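Local coordinates for protein glycogen synthase (Cyanobacterium sp. CLg1, PDB 6GNF) that is a glycogen synthase of the two-domain GT-B fold and holds adenosine-5'-diphosphate and a glycan in its pockets, at residues K195-H201 against C265-V271; Q381-I387 against F405-R411; V99-W103 against V150-A154. All coordinates share one frame; numbering follows the deposited sequence.

In the fold
Interaction 1 and the strand side of interaction 3 belong to the same mixed sheet, and all four of their segments lie in the starch synthase catalytic part of the chain. Interaction 2 lies in the parallel sheet of the glycosyl transferases group 1 part, on the opposite side of the chain's centre. Interactions 1 and 2 are both parallel strand pairs held by backbone bonds, and both end at a ligand. Interaction 1 is mid-sheet and mostly buried, and reaches the glycan. Interaction 2 uses an outermost strand, is only partly buried, and reaches ADP. Interaction 3 is buried but differs in kind: side chains of strand 99-105 meet a loop, through one aspartate and a small apolar cluster.

Interaction 1 (K195-H201 against C265-V271); sequences KTVMLLH and CDQALTV. With AC1 (4,6-dideoxy-4-{[(1S,4R,5S,6S)-4,5,6-trihydroxy-3-(hydroxymethyl)cyclohex-2-en-1-yl]amino}-alpha-D-glucopyranose), chain D.
L269 is gripped between M198 and L200, where strands 195-200 and 267-270 lie parallel inside the mixed sheet. L269 N donates to M198 O at 2.8 Å, and L269 O accepts from L200 N. One step earlier M198 N donates to Q267 O. At the start, T196 N donates to D266 OD2 at 2.9 Å, on the anti side of the carboxylate. V197 CG1 touches L269 CD1 at 3.7 Å on the face covered by helix 526-540. M198 and A268 face helix 257-264 instead. T270 OG1 donates to L200 O from above the carbonyl plane, 2.7 Å away. H201 leads to the glycan unit AC1. Its CB lies 3.1 Å from AC1 O3. CG is anti to the carbonyl carbon (chi1 -60°), putting ND1 near AC1 and V271. ND1 forms a hydrogen bond with AC1 O6B in the ring plane, 3.0 Å long and nearly straight at 174°. V271 crosses the H201 side chain at about a right angle, its CG1 3.8 Å from H201 ND1. H201 NE2 is hydrogen-bonded to N170 OD1. With both nitrogens held, the ring is probably fixed in this rotation, in the glycan pocket.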
loop_
_atom_site.group_PDB
_atom_site.type_symbol
_atom_site.label_atom_id
_atom_site.label_comp_id
_atom_site.label_asym_id
_atom_site.label_seq_id
_atom_site.Cartn_x
_atom_site.Cartn_y
_atom_site.Cartn_z
ATOM N N LYS A 195 14.252 -6.312 18.542
ATOM C CA LYS A 195 14.703 -5.528 17.391
ATOM C C LYS A 195 13.518 -4.853 16.713
ATOM O O LYS A 195 12.384 -5.344 16.796
ATOM C CB LYS A 195 15.418 -6.426 16.387
ATOM C CG LYS A 195 16.607 -7.182 16.954
ATOM C CD LYS A 195 17.744 -6.248 17.340
ATOM C CE LYS A 195 18.804 -6.984 18.141
ATOM N NZ LYS A 195 20.011 -6.140 18.327
ATOM N N THR A 196 13.776 -3.728 16.053
ATOM C CA THR A 196 12.741 -3.067 15.277
ATOM C C THR A 196 13.166 -2.937 13.829
ATOM O O THR A 196 14.323 -2.621 13.531
ATOM C CB THR A 196 12.413 -1.664 15.808
ATOM O OG1 THR A 196 13.588 -0.864 15.773
ATOM C CG2 THR A 196 11.921 -1.739 17.223
ATOM N N VAL A 197 12.207 -3.159 12.943
ATOM C CA VAL A 197 12.409 -2.982 11.525
ATOM C C VAL A 197 11.362 -1.995 11.032
ATOM O O VAL A 197 10.168 -2.207 11.233
ATOM C CB VAL A 197 12.278 -4.321 10.777
ATOM C CG1 VAL A 197 12.258 -4.107 9.270
ATOM C CG2 VAL A 197 13.420 -5.243 11.161
ATOM N N MET A 198 11.828 -0.946 10.367
ATOM C CA MET A 198 10.959 0.043 9.769
ATOM C C MET A 198 10.686 -0.440 8.344
ATOM O O MET A 198 11.601 -0.530 7.533
ATOM C CB MET A 198 11.678 1.396 9.778
ATOM C CG MET A 198 10.794 2.614 9.656
ATOM S SD MET A 198 9.683 2.773 11.073
ATOM C CE MET A 198 8.142 2.858 10.150
ATOM N N LEU A 199 9.456 -0.859 8.073
ATOM C CA LEU A 199 9.076 -1.276 6.727
ATOM C C LEU A 199 8.295 -0.167 6.067
ATOM O O LEU A 199 7.157 0.116 6.438
ATOM C CB LEU A 199 8.261 -2.566 6.748
ATOM C CG LEU A 199 7.841 -3.130 5.382
ATOM C CD1 LEU A 199 9.029 -3.242 4.434
ATOM C CD2 LEU A 199 7.173 -4.485 5.533
ATOM N N LEU A 200 8.919 0.454 5.072
ATOM C CA LEU A 200 8.354 1.605 4.397
ATOM C C LEU A 200 7.579 1.158 3.167
ATOM O O LEU A 200 8.121 0.446 2.314
ATOM C CB LEU A 200 9.475 2.559 3.985
ATOM C CG LEU A 200 9.074 3.717 3.072
ATOM C CD1 LEU A 200 8.198 4.712 3.825
ATOM C CD2 LEU A 200 10.313 4.397 2.500
ATOM N N HIS A 201 6.308 1.542 3.093
ATOM C CA HIS A 201 5.479 1.245 1.924
ATOM C C HIS A 201 5.281 2.448 1.021
ATOM O O HIS A 201 5.011 2.269 -0.150
ATOM C CB HIS A 201 4.111 0.711 2.345
ATOM C CG HIS A 201 4.181 -0.541 3.155
ATOM N ND1 HIS A 201 3.941 -1.782 2.619
ATOM C CD2 HIS A 201 4.471 -0.743 4.465
ATOM C CE1 HIS A 201 4.082 -2.695 3.561
ATOM N NE2 HIS A 201 4.395 -2.090 4.694
ATOM N N CYS A 265 15.321 2.859 14.409
ATOM C CA CYS A 265 15.119 1.436 14.163
ATOM C C CYS A 265 16.463 0.737 14.051
ATOM O O CYS A 265 17.499 1.383 13.907
ATOM C CB CYS A 265 14.295 1.201 12.892
ATOM S SG CYS A 265 15.152 1.647 11.359
ATOM N N ASP A 266 16.438 -0.586 14.096
ATOM C CA ASP A 266 17.643 -1.380 13.882
ATOM C C ASP A 266 17.908 -1.587 12.398
ATOM O O ASP A 266 19.049 -1.744 11.990
ATOM C CB ASP A 266 17.522 -2.729 14.591
ATOM C CG ASP A 266 17.475 -2.574 16.086
ATOM O OD1 ASP A 266 18.406 -1.923 16.605
ATOM O OD2 ASP A 266 16.512 -3.034 16.723
ATOM N N GLN A 267 16.856 -1.592 11.586
ATOM C CA GLN A 267 17.034 -1.675 10.143
ATOM C C GLN A 267 15.825 -1.148 9.392
ATOM O O GLN A 267 14.681 -1.370 9.807
ATOM C CB GLN A 267 17.320 -3.109 9.705
ATOM C CG GLN A 267 17.718 -3.205 8.241
ATOM C CD GLN A 267 18.536 -4.431 7.918
ATOM O OE1 GLN A 267 18.882 -5.223 8.803
ATOM N NE2 GLN A 267 18.874 -4.578 6.651
ATOM N N ALA A 268 16.095 -0.451 8.295
ATOM C CA ALA A 268 15.052 0.141 7.475
ATOM C C ALA A 268 14.951 -0.624 6.166
ATOM O O ALA A 268 15.956 -0.877 5.516
ATOM C CB ALA A 268 15.370 1.601 7.216
ATOM N N LEU A 269 13.738 -1.058 5.832
ATOM C CA LEU A 269 13.466 -1.791 4.600
ATOM C C LEU A 269 12.355 -1.115 3.823
ATOM O O LEU A 269 11.564 -0.335 4.370
ATOM C CB LEU A 269 13.015 -3.220 4.911
ATOM C CG LEU A 269 13.957 -4.134 5.691
ATOM C CD1 LEU A 269 13.286 -5.458 5.996
ATOM C CD2 LEU A 269 15.236 -4.364 4.909
ATOM N N THR A 270 12.267 -1.442 2.539
ATOM C CA THR A 270 11.129 -1.006 1.735
ATOM C C THR A 270 10.723 -2.073 0.706
ATOM O O THR A 270 11.285 -3.174 0.696
ATOM C CB THR A 270 11.382 0.374 1.098
ATOM O OG1 THR A 270 10.152 0.882 0.562
ATOM C CG2 THR A 270 12.447 0.301 0.019
ATOM N N VAL A 271 9.756 -1.743 -0.149
ATOM C CA VAL A 271 9.002 -2.765 -0.862
ATOM C C VAL A 271 9.425 -2.993 -2.327
ATOM O O VAL A 271 8.734 -3.690 -3.072
ATOM C CB VAL A 271 7.490 -2.504 -0.738
ATOM C CG1 VAL A 271 7.053 -2.699 0.708
ATOM C CG2 VAL A 271 7.119 -1.105 -1.211
HETATM C C1 AC1 D . -1.779 3.916 2.907
HETATM O O2 AC1 D . 0.327 4.018 4.127
HETATM C C2 AC1 D . -0.394 3.298 3.106
HETATM C C4A AC1 D . 2.757 -0.390 -2.414
HETATM C C3 AC1 D . 0.406 3.262 1.803
HETATM O O3 AC1 D . 1.594 2.506 2.059
HETATM C C4 AC1 D . -0.411 2.643 0.646
HETATM N N4A AC1 D . 0.305 2.568 -0.650
HETATM C C5 AC1 D . -1.710 3.455 0.534
HETATM O O5 AC1 D . -2.442 3.358 1.762
HETATM C C6 AC1 D . -2.626 2.975 -0.580
HETATM C C1B AC1 D . 1.582 1.889 -0.883
HETATM C C2B AC1 D . 2.153 2.039 -2.324
HETATM O O2B AC1 D . 1.420 2.949 -3.139
HETATM C C3B AC1 D . 2.203 0.784 -3.165
HETATM O O3B AC1 D . 3.057 1.008 -4.287
HETATM O O4 AC1 D . 2.552 -1.535 -3.248
HETATM C C5B AC1 D . 2.055 -0.560 -1.091
HETATM C C7B AC1 D . 1.493 0.448 -0.443
HETATM C C6B AC1 D . 2.036 -1.918 -0.466
HETATM O O6B AC1 D . 3.399 -2.309 -0.284
#

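Interaction 2 (Q381-I387 against F405-R411); sequences QVVILGI and FAKGVAR. With ADP (adenosine-5'-diphosphate), chain F.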
loop_
_atom_site.group_PDB
_atom_site.type_symbol
_atom_site.label_atom_id
_atom_site.label_comp_id
_atom_site.label_asym_id
_atom_site.label_seq_id
_atom_site.Cartn_x
_atom_site.Cartn_y
_atom_site.Cartn_z
ATOM N N GLN A 381 -9.781 -0.106 -26.543
ATOM C CA GLN A 381 -10.777 0.177 -25.524
ATOM C C GLN A 381 -10.081 0.440 -24.197
ATOM O O GLN A 381 -8.991 -0.073 -23.955
ATOM C CB GLN A 381 -11.772 -0.978 -25.414
ATOM C CG GLN A 381 -12.739 -1.030 -26.588
ATOM C CD GLN A 381 -13.676 -2.221 -26.545
ATOM O OE1 GLN A 381 -13.637 -3.020 -25.611
ATOM N NE2 GLN A 381 -14.521 -2.348 -27.566
ATOM N N VAL A 382 -10.701 1.269 -23.361
ATOM C CA VAL A 382 -10.146 1.614 -22.054
ATOM C C VAL A 382 -11.223 1.523 -20.987
ATOM O O VAL A 382 -12.305 2.087 -21.131
ATOM C CB VAL A 382 -9.561 3.044 -22.021
ATOM C CG1 VAL A 382 -8.970 3.346 -20.651
ATOM C CG2 VAL A 382 -8.510 3.221 -23.107
ATOM N N VAL A 383 -10.913 0.817 -19.910
ATOM C CA VAL A 383 -11.808 0.720 -18.768
ATOM C C VAL A 383 -11.066 1.245 -17.551
ATOM O O VAL A 383 -9.913 0.881 -17.328
ATOM C CB VAL A 383 -12.262 -0.730 -18.535
ATOM C CG1 VAL A 383 -13.162 -0.817 -17.316
ATOM C CG2 VAL A 383 -12.985 -1.250 -19.770
ATOM N N ILE A 384 -11.723 2.120 -16.787
ATOM C CA ILE A 384 -11.093 2.797 -15.653
ATOM C C ILE A 384 -11.939 2.654 -14.390
ATOM O O ILE A 384 -13.094 3.064 -14.362
ATOM C CB ILE A 384 -10.904 4.300 -15.941
ATOM C CG1 ILE A 384 -10.338 4.530 -17.341
ATOM C CG2 ILE A 384 -9.985 4.922 -14.902
ATOM C CD1 ILE A 384 -10.434 5.968 -17.798
ATOM N N LEU A 385 -11.354 2.073 -13.350
ATOM C CA LEU A 385 -12.053 1.838 -12.091
ATOM C C LEU A 385 -11.282 2.472 -10.934
ATOM O O LEU A 385 -10.127 2.134 -10.706
ATOM C CB LEU A 385 -12.208 0.330 -11.858
ATOM C CG LEU A 385 -12.816 -0.123 -10.523
ATOM C CD1 LEU A 385 -14.271 0.321 -10.413
ATOM C CD2 LEU A 385 -12.698 -1.631 -10.358
ATOM N N GLY A 386 -11.940 3.358 -10.186
ATOM C CA GLY A 386 -11.301 4.040 -9.058
ATOM C C GLY A 386 -12.192 4.993 -8.276
ATOM O O GLY A 386 -13.238 5.414 -8.757
ATOM N N ILE A 387 -11.759 5.327 -7.063
ATOM C CA ILE A 387 -12.405 6.352 -6.235
ATOM C C ILE A 387 -11.378 7.332 -5.644
ATOM O O ILE A 387 -10.223 6.973 -5.416
ATOM C CB ILE A 387 -13.227 5.728 -5.083
ATOM C CG1 ILE A 387 -12.379 4.757 -4.255
ATOM C CG2 ILE A 387 -14.442 5.016 -5.644
ATOM C CD1 ILE A 387 -12.945 4.474 -2.882
ATOM N N PHE A 405 -15.461 4.260 -26.865
ATOM C CA PHE A 405 -14.482 3.188 -26.632
ATOM C C PHE A 405 -14.000 3.101 -25.182
ATOM O O PHE A 405 -13.216 2.219 -24.851
ATOM C CB PHE A 405 -13.271 3.359 -27.556
ATOM C CG PHE A 405 -12.527 4.652 -27.353
ATOM C CD1 PHE A 405 -11.527 4.752 -26.392
ATOM C CD2 PHE A 405 -12.829 5.770 -28.122
ATOM C CE1 PHE A 405 -10.844 5.943 -26.201
ATOM C CE2 PHE A 405 -12.154 6.963 -27.933
ATOM C CZ PHE A 405 -11.158 7.049 -26.973
ATOM N N ALA A 406 -14.469 4.003 -24.325
ATOM C CA ALA A 406 -13.991 4.065 -22.951
ATOM C C ALA A 406 -15.136 4.036 -21.962
ATOM O O ALA A 406 -16.251 4.426 -22.286
ATOM C CB ALA A 406 -13.156 5.322 -22.742
ATOM N N LYS A 407 -14.822 3.639 -20.735
ATOM C CA LYS A 407 -15.816 3.527 -19.688
ATOM C C LYS A 407 -15.172 3.767 -18.335
ATOM O O LYS A 407 -14.143 3.173 -18.020
ATOM C CB LYS A 407 -16.456 2.142 -19.731
ATOM C CG LYS A 407 -17.385 1.837 -18.568
ATOM C CD LYS A 407 -18.659 2.659 -18.624
ATOM C CE LYS A 407 -19.506 2.378 -17.395
ATOM N NZ LYS A 407 -20.872 2.939 -17.548
ATOM N N GLY A 408 -15.793 4.633 -17.538
ATOM C CA GLY A 408 -15.308 4.952 -16.202
ATOM C C GLY A 408 -16.320 4.540 -15.156
ATOM O O GLY A 408 -17.523 4.656 -15.371
ATOM N N VAL A 409 -15.827 4.050 -14.025
ATOM C CA VAL A 409 -16.679 3.613 -12.930
ATOM C C VAL A 409 -16.096 4.110 -11.616
ATOM O O VAL A 409 -15.020 3.674 -11.200
ATOM C CB VAL A 409 -16.795 2.077 -12.901
ATOM C CG1 VAL A 409 -17.596 1.606 -11.695
ATOM C CG2 VAL A 409 -17.435 1.575 -14.191
ATOM N N ALA A 410 -16.820 5.002 -10.950
ATOM C CA ALA A 410 -16.349 5.590 -9.702
ATOM C C ALA A 410 -16.902 4.829 -8.508
ATOM O O ALA A 410 -17.749 5.327 -7.782
ATOM C CB ALA A 410 -16.737 7.057 -9.628
ATOM N N ARG A 411 -16.382 3.631 -8.284
ATOM C CA ARG A 411 -16.792 2.806 -7.153
ATOM C C ARG A 411 -15.640 1.948 -6.690
ATOM O O ARG A 411 -14.652 1.776 -7.407
ATOM C CB ARG A 411 -17.973 1.906 -7.536
ATOM C CG ARG A 411 -19.330 2.455 -7.132
ATOM C CD ARG A 411 -20.446 1.441 -7.330
ATOM N NE ARG A 411 -20.811 1.300 -8.742
ATOM C CZ ARG A 411 -20.358 0.359 -9.572
ATOM N NH1 ARG A 411 -20.759 0.343 -10.840
ATOM N NH2 ARG A 411 -19.511 -0.567 -9.149
HETATM P PB ADP F . -1.879 1.397 -3.572
HETATM O O1B ADP F . -0.802 2.413 -3.848
HETATM O O2B ADP F . -1.539 0.454 -2.450
HETATM O O3B ADP F . -3.264 1.983 -3.529
HETATM P PA ADP F . -1.436 -1.067 -5.002
HETATM O O1A ADP F . -0.187 -1.368 -4.183
HETATM O O2A ADP F . -1.511 -1.442 -6.476
HETATM O O3A ADP F . -1.840 0.499 -4.914
HETATM O "O5'" ADP F . -2.705 -1.745 -4.265
HETATM C "C5'" ADP F . -4.040 -1.277 -4.487
HETATM C "C4'" ADP F . -4.977 -2.475 -4.389
HETATM O "O4'" ADP F . -6.348 -2.083 -4.298
HETATM C "C3'" ADP F . -4.859 -3.343 -5.625
HETATM O "O3'" ADP F . -4.836 -4.709 -5.197
HETATM C "C2'" ADP F . -6.084 -3.010 -6.446
HETATM O "O2'" ADP F . -6.512 -4.184 -7.130
HETATM C "C1'" ADP F . -7.102 -2.537 -5.423
HETATM N N9 ADP F . -7.995 -1.421 -5.839
HETATM C C8 ADP F . -7.656 -0.121 -5.975
HETATM N N7 ADP F . -8.730 0.635 -6.334
HETATM C C5 ADP F . -9.789 -0.190 -6.417
HETATM C C6 ADP F . -11.224 -0.067 -6.743
HETATM N N6 ADP F . -11.767 1.124 -7.064
HETATM N N1 ADP F . -11.983 -1.183 -6.717
HETATM C C2 ADP F . -11.476 -2.388 -6.407
HETATM N N3 ADP F . -10.179 -2.568 -6.098
HETATM C C4 ADP F . -9.302 -1.536 -6.081
#
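Strands 381-385 and 406-409 run parallel, 5° apart in direction, with V382 beside A406 and L385 beside V409. Helix 390-402 joins them in a beta-alpha-beta unit of a Rossmann-like domain, and strand 406-409 is outermost in its sheet. The backbone ladder alternates: V382 N to F405 O, K407 N to V382 O, I384 N to K407 O, then V409 N to I384 O at 2.9 Å. It closes with a longer bond, G386 N to V409 O at 3.3 Å. V382, I384 and A406 share one face, and I384 packs on L396 of the connecting helix. V383, L385 and V409 lie on the other, under helix 414-423. L385 brings CD1 across to V409 CG1 at 3.8 Å, its CG opposite the backbone N (chi1 175°). The same methyl sits 3.4 Å from R411 O, while CD2 comes 3.7 Å from N1 of ADP. I387 CG2 packs on the backbone of R411. The R411 guanidinium has V409 CG1 over one face, offset toward the rim, and forms a salt bridge with D413. The adenine amino N6 of ADP donates to R411 O at 3.0 Å, with an N-H...O angle of 164°.

Interaction 3 (V99-W103 against V150-A154); sequences VDHIW and VPLGA
D100 and I102 both point from strand 99-105 toward the loop that follows helix 146-149, and there they meet V150, L152 and G153. The two side chains do different work. D100 turns its carboxylate to the loop backbone. OD1 takes the N-H of G153 at 2.9 Å, on its syn side and 19° out of the carboxylate plane. OD2 is a weak second acceptor for the same N-H, 3.4 Å from G153 N. L152 lies slantwise against D100. Its CB is 3.4 Å from D100 OD2, and its CD2 is 3.8 Å from D100 CB. G153 has a positive phi (89°), which glycine adopts readily.

I102 makes the apolar half. Its CG1 is anti to the carbonyl carbon, and the bend at chi2 (-54°) turns CD1 toward V150 and L152. I102 and V150 slide past each other in opposite directions, with I102 CD1 3.6 Å from V150 CG1. L152 comes to I102 at about a right angle, and I102 CD1 lies 4.2 Å from L152 CD2. L152 thus bridges the two halves, and M161 also packs on it.

D100 is not held by the loop alone. OD1 also accepts a hydrogen bond from H93 NE2 of the neighbouring strand 85-96. Two N-H groups on one buried oxygen probably favour the ionised carboxylate. The contact ties the loop to the sheet mainly through D100 OD1, which G153 N shares with H93 NE2, and the methyl groups of I102, V150 and L152 pack beside it.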
loop_
_atom_site.group_PDB
_atom_site.type_symbol
_atom_site.label_atom_id
_atom_site.label_comp_id
_atom_site.label_asym_id
_atom_site.label_seq_id
_atom_site.Cartn_x
_atom_site.Cartn_y
_atom_site.Cartn_z
ATOM N N VAL A 99 -1.577 -17.529 11.773
ATOM C CA VAL A 99 -1.204 -16.179 12.206
ATOM C C VAL A 99 -2.190 -15.633 13.243
ATOM O O VAL A 99 -3.413 -15.718 13.043
ATOM C CB VAL A 99 -1.169 -15.186 11.021
ATOM C CG1 VAL A 99 -0.692 -13.818 11.480
ATOM C CG2 VAL A 99 -0.268 -15.701 9.904
ATOM N N ASP A 100 -1.644 -15.047 14.314
ATOM C CA ASP A 100 -2.432 -14.355 15.332
ATOM C C ASP A 100 -2.659 -12.910 14.924
ATOM O O ASP A 100 -1.718 -12.183 14.628
ATOM C CB ASP A 100 -1.708 -14.363 16.676
ATOM C CG ASP A 100 -1.582 -15.754 17.250
ATOM O OD1 ASP A 100 -2.554 -16.202 17.912
ATOM O OD2 ASP A 100 -0.577 -16.455 17.022
ATOM N N HIS A 101 -3.918 -12.486 14.941
ATOM C CA HIS A 101 -4.259 -11.095 14.694
ATOM C C HIS A 101 -4.771 -10.523 15.993
ATOM O O HIS A 101 -5.722 -11.035 16.584
ATOM C CB HIS A 101 -5.319 -10.994 13.606
ATOM C CG HIS A 101 -4.911 -11.650 12.330
ATOM N ND1 HIS A 101 -3.833 -11.220 11.588
ATOM C CD2 HIS A 101 -5.419 -12.716 11.676
ATOM C CE1 HIS A 101 -3.705 -11.990 10.522
ATOM N NE2 HIS A 101 -4.652 -12.905 10.552
ATOM N N ILE A 102 -4.044 -9.539 16.506
ATOM C CA ILE A 102 -4.402 -8.869 17.735
ATOM C C ILE A 102 -4.967 -7.511 17.362
ATOM O O ILE A 102 -4.372 -6.768 16.574
ATOM C CB ILE A 102 -3.170 -8.661 18.637
ATOM C CG1 ILE A 102 -2.375 -9.967 18.804
ATOM C CG2 ILE A 102 -3.582 -8.074 19.977
ATOM C CD1 ILE A 102 -3.194 -11.124 19.285
ATOM N N TRP A 103 -6.103 -7.169 17.952
ATOM C CA TRP A 103 -6.781 -5.927 17.638
ATOM C C TRP A 103 -6.890 -5.057 18.874
ATOM O O TRP A 103 -7.414 -5.472 19.908
ATOM C CB TRP A 103 -8.177 -6.219 17.123
ATOM C CG TRP A 103 -8.220 -7.255 16.059
ATOM C CD1 TRP A 103 -8.670 -8.528 16.187
ATOM C CD2 TRP A 103 -7.804 -7.110 14.695
ATOM N NE1 TRP A 103 -8.573 -9.189 14.989
ATOM C CE2 TRP A 103 -8.059 -8.338 14.054
ATOM C CE3 TRP A 103 -7.268 -6.058 13.952
ATOM C CZ2 TRP A 103 -7.773 -8.557 12.715
ATOM C CZ3 TRP A 103 -6.981 -6.274 12.600
ATOM C CH2 TRP A 103 -7.231 -7.515 11.999
ATOM N N VAL A 150 -0.336 -11.144 25.580
ATOM C CA VAL A 150 -1.384 -11.862 24.851
ATOM C C VAL A 150 -0.965 -13.295 24.482
ATOM O O VAL A 150 -0.087 -13.495 23.645
ATOM C CB VAL A 150 -1.787 -11.092 23.576
ATOM C CG1 VAL A 150 -2.887 -11.818 22.825
ATOM C CG2 VAL A 150 -2.252 -9.679 23.929
ATOM N N PRO A 151 -1.648 -14.311 25.045
ATOM C CA PRO A 151 -1.305 -15.681 24.683
ATOM C C PRO A 151 -1.734 -16.001 23.258
ATOM O O PRO A 151 -2.876 -15.750 22.863
ATOM C CB PRO A 151 -2.099 -16.529 25.676
ATOM C CG PRO A 151 -3.243 -15.668 26.084
ATOM C CD PRO A 151 -2.755 -14.252 26.016
ATOM N N LEU A 152 -0.833 -16.615 22.508
ATOM C CA LEU A 152 -1.005 -16.794 21.079
ATOM C C LEU A 152 -1.391 -18.227 20.752
ATOM O O LEU A 152 -1.495 -19.087 21.620
ATOM C CB LEU A 152 0.291 -16.414 20.355
ATOM C CG LEU A 152 0.804 -15.004 20.586
ATOM C CD1 LEU A 152 2.109 -14.778 19.848
ATOM C CD2 LEU A 152 -0.221 -13.953 20.167
ATOM N N GLY A 153 -1.654 -18.464 19.478
ATOM C CA GLY A 153 -2.029 -19.779 18.992
ATOM C C GLY A 153 -3.529 -19.975 19.045
ATOM O O GLY A 153 -4.274 -19.080 19.468
ATOM N N ALA A 154 -3.965 -21.148 18.594
ATOM C CA ALA A 154 -5.363 -21.534 18.672
ATOM C C ALA A 154 -5.846 -21.387 20.119
ATOM O O ALA A 154 -5.414 -22.118 21.017
ATOM C CB ALA A 154 -5.549 -22.963 18.183
#